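Side-chain contact in polyketide biosynthesis 3-hydroxy-3-methylglutaryl-ACP synthase PksG (Bacillus subtilis, PDB 4YXT), which catalyses the aldol condensation of the acetyl group carried by an acyl-carrier protein with a beta-ketothioester polyketide intermediate during bacillaene synthesis: residues A[7-12]-A[305-310]. The protein carries 1 engineered substitution. Residues are numbered along the deposited sequence; the frame is centred on the assembly and turned at random.
Sequences EAMNVF and ALASTI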
loop_
_atom_site.group_PDB
_atom_site.type_symbol
_atom_site.label_atom_id
_atom_site.label_comp_id
_atom_site.label_asym_id
_atom_site.label_seq_id
_atom_site.Cartn_x
_atom_site.Cartn_y
_atom_site.Cartn_z
ATOM N N GLU A 7 18.540 -8.263 6.955
ATOM C CA GLU A 7 19.409 -8.422 8.125
ATOM C C GLU A 7 18.817 -9.427 9.099
ATOM O O GLU A 7 19.521 -10.163 9.765
ATOM C CB GLU A 7 19.630 -7.064 8.815
ATOM C CG GLU A 7 20.258 -6.075 7.852
ATOM C CD GLU A 7 20.665 -4.773 8.508
ATOM O OE1 GLU A 7 20.132 -4.440 9.582
ATOM O OE2 GLU A 7 21.510 -4.074 7.947
ATOM N N ALA A 8 17.501 -9.505 9.166
ATOM C CA ALA A 8 16.927 -10.403 10.122
ATOM C C ALA A 8 15.473 -10.628 9.700
ATOM O O ALA A 8 14.902 -9.752 9.098
ATOM C CB ALA A 8 17.030 -9.790 11.510
ATOM N N MET A 9 14.921 -11.808 9.972
ATOM C CA MET A 9 13.489 -12.056 9.701
ATOM C C MET A 9 12.920 -13.113 10.632
ATOM O O MET A 9 13.620 -14.020 11.010
ATOM C CB MET A 9 13.226 -12.414 8.216
ATOM C CG MET A 9 13.490 -13.849 7.814
ATOM S SD MET A 9 13.381 -14.096 6.015
ATOM C CE MET A 9 11.637 -13.867 5.738
ATOM N N ASN A 10 11.652 -12.952 11.001
ATOM C CA ASN A 10 11.015 -13.786 11.986
ATOM C C ASN A 10 9.561 -14.062 11.680
ATOM O O ASN A 10 8.861 -13.231 11.156
ATOM C CB ASN A 10 11.109 -13.186 13.381
ATOM C CG ASN A 10 10.611 -14.163 14.445
ATOM O OD1 ASN A 10 10.902 -15.342 14.368
ATOM N ND2 ASN A 10 9.817 -13.718 15.339
ATOM N N VAL A 11 9.104 -15.235 12.073
ATOM C CA VAL A 11 7.807 -15.743 11.678
ATOM C C VAL A 11 7.045 -15.820 12.943
ATOM O O VAL A 11 7.643 -16.219 13.902
ATOM C CB VAL A 11 7.930 -17.200 11.122
ATOM C CG1 VAL A 11 6.575 -17.869 10.908
ATOM C CG2 VAL A 11 8.704 -17.197 9.831
ATOM N N PHE A 12 5.776 -15.387 12.923
ATOM C CA PHE A 12 4.743 -15.747 13.904
ATOM C C PHE A 12 3.619 -16.504 13.200
ATOM O O PHE A 12 2.830 -15.908 12.423
ATOM C CB PHE A 12 4.094 -14.537 14.552
ATOM C CG PHE A 12 3.213 -14.890 15.726
ATOM C CD1 PHE A 12 3.780 -15.279 16.929
ATOM C CD2 PHE A 12 1.829 -14.851 15.631
ATOM C CE1 PHE A 12 2.995 -15.620 18.032
ATOM C CE2 PHE A 12 1.043 -15.183 16.734
ATOM C CZ PHE A 12 1.633 -15.574 17.933
ATOM N N ALA A 305 8.319 -19.340 3.191
ATOM C CA ALA A 305 9.049 -20.367 2.450
ATOM C C ALA A 305 10.513 -19.980 2.388
ATOM O O ALA A 305 11.446 -20.822 2.391
ATOM C CB ALA A 305 8.483 -20.512 1.015
ATOM N N LEU A 306 10.758 -18.699 2.328
ATOM C CA LEU A 306 12.171 -18.256 2.299
ATOM C C LEU A 306 12.886 -18.528 3.645
ATOM O O LEU A 306 13.970 -19.090 3.705
ATOM C CB LEU A 306 12.215 -16.777 2.029
ATOM C CG LEU A 306 13.616 -16.168 1.844
ATOM C CD1 LEU A 306 14.148 -16.820 0.633
ATOM C CD2 LEU A 306 13.511 -14.665 1.667
ATOM N N ALA A 307 12.274 -18.100 4.720
ATOM C CA ALA A 307 12.707 -18.430 6.088
ATOM C C ALA A 307 12.902 -19.942 6.280
ATOM O O ALA A 307 13.895 -20.393 6.874
ATOM C CB ALA A 307 11.673 -17.933 7.080
ATOM N N SER A 308 11.957 -20.713 5.744
ATOM C CA SER A 308 12.008 -22.168 5.848
ATOM C C SER A 308 13.240 -22.668 5.162
ATOM O O SER A 308 13.913 -23.506 5.736
ATOM C CB SER A 308 10.753 -22.857 5.296
ATOM O OG SER A 308 10.730 -24.273 5.625
ATOM N N THR A 309 13.557 -22.117 3.976
ATOM C CA THR A 309 14.727 -22.514 3.184
ATOM C C THR A 309 16.047 -22.210 3.914
ATOM O O THR A 309 17.036 -23.012 3.894
ATOM C CB THR A 309 14.769 -21.776 1.822
ATOM O OG1 THR A 309 13.649 -22.151 0.996
ATOM C CG2 THR A 309 16.065 -22.038 1.082
ATOM N N ILE A 310 16.069 -21.038 4.536
ATOM C CA ILE A 310 17.224 -20.611 5.289
ATOM C C ILE A 310 17.407 -21.430 6.555
ATOM O O ILE A 310 18.502 -21.798 6.829
ATOM C CB ILE A 310 17.225 -19.098 5.595
ATOM C CG1 ILE A 310 17.349 -18.316 4.281
ATOM C CG2 ILE A 310 18.410 -18.754 6.500
ATOM C CD1 ILE A 310 16.881 -16.902 4.346
#
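Met9 and Val11 on strand 8-12 meet Leu306 and Ala307 on the helical segment 305-310, which passes over the strand with 9.2 Å between the two axes and 112° between their N-to-C directions. At the point of closest backbone approach, Met9 CA and Ala307 CA are 7.4 Å apart, a spacing consistent with the small alanine side chain. No hydrogen bond crosses the interface, and it buries just 160 Å² in total, so side-chain packing alone joins the two segments here. Met9 and Val11, two residues apart on an extended strand, both direct their CB atoms at the helix, whereas Asn10 between them points away.

The methyl of Ala307 meets the ends of both side chains: Val11 CG2 comes within 4.1 Å of Ala307 CB, and Met9 CE lies 4.3 Å from the same carbon, the two approaching roughly at right angles. The methionine is extended about its CB-CG bond (chi2 -172°) and then turns at its thioether (chi3 -69°), bringing CE to Ala307 while SD lies 4.4 Å from Leu306 CD2. All three contacts are apolar, and all four residues are buried. Within the helix, Ala305 O accepts from both Thr309 N and Thr309 OG1, which approach from opposite faces of the carbonyl plane.

This is helix-on-sheet packing in the thiolase-like fold, linking a strand of the N-terminal family region to a helix of the C-terminal one. Strand 5-12 runs between strands 170-178 and 184-195 in the mixed sheet, with a classic beta bulge where Glu7 and Ala8 both face Leu176. Its other face receives helix 51-64 against Asn10, while helix 301-312 also packs on strand 319-327 through Leu306, Thr309 and Ile310.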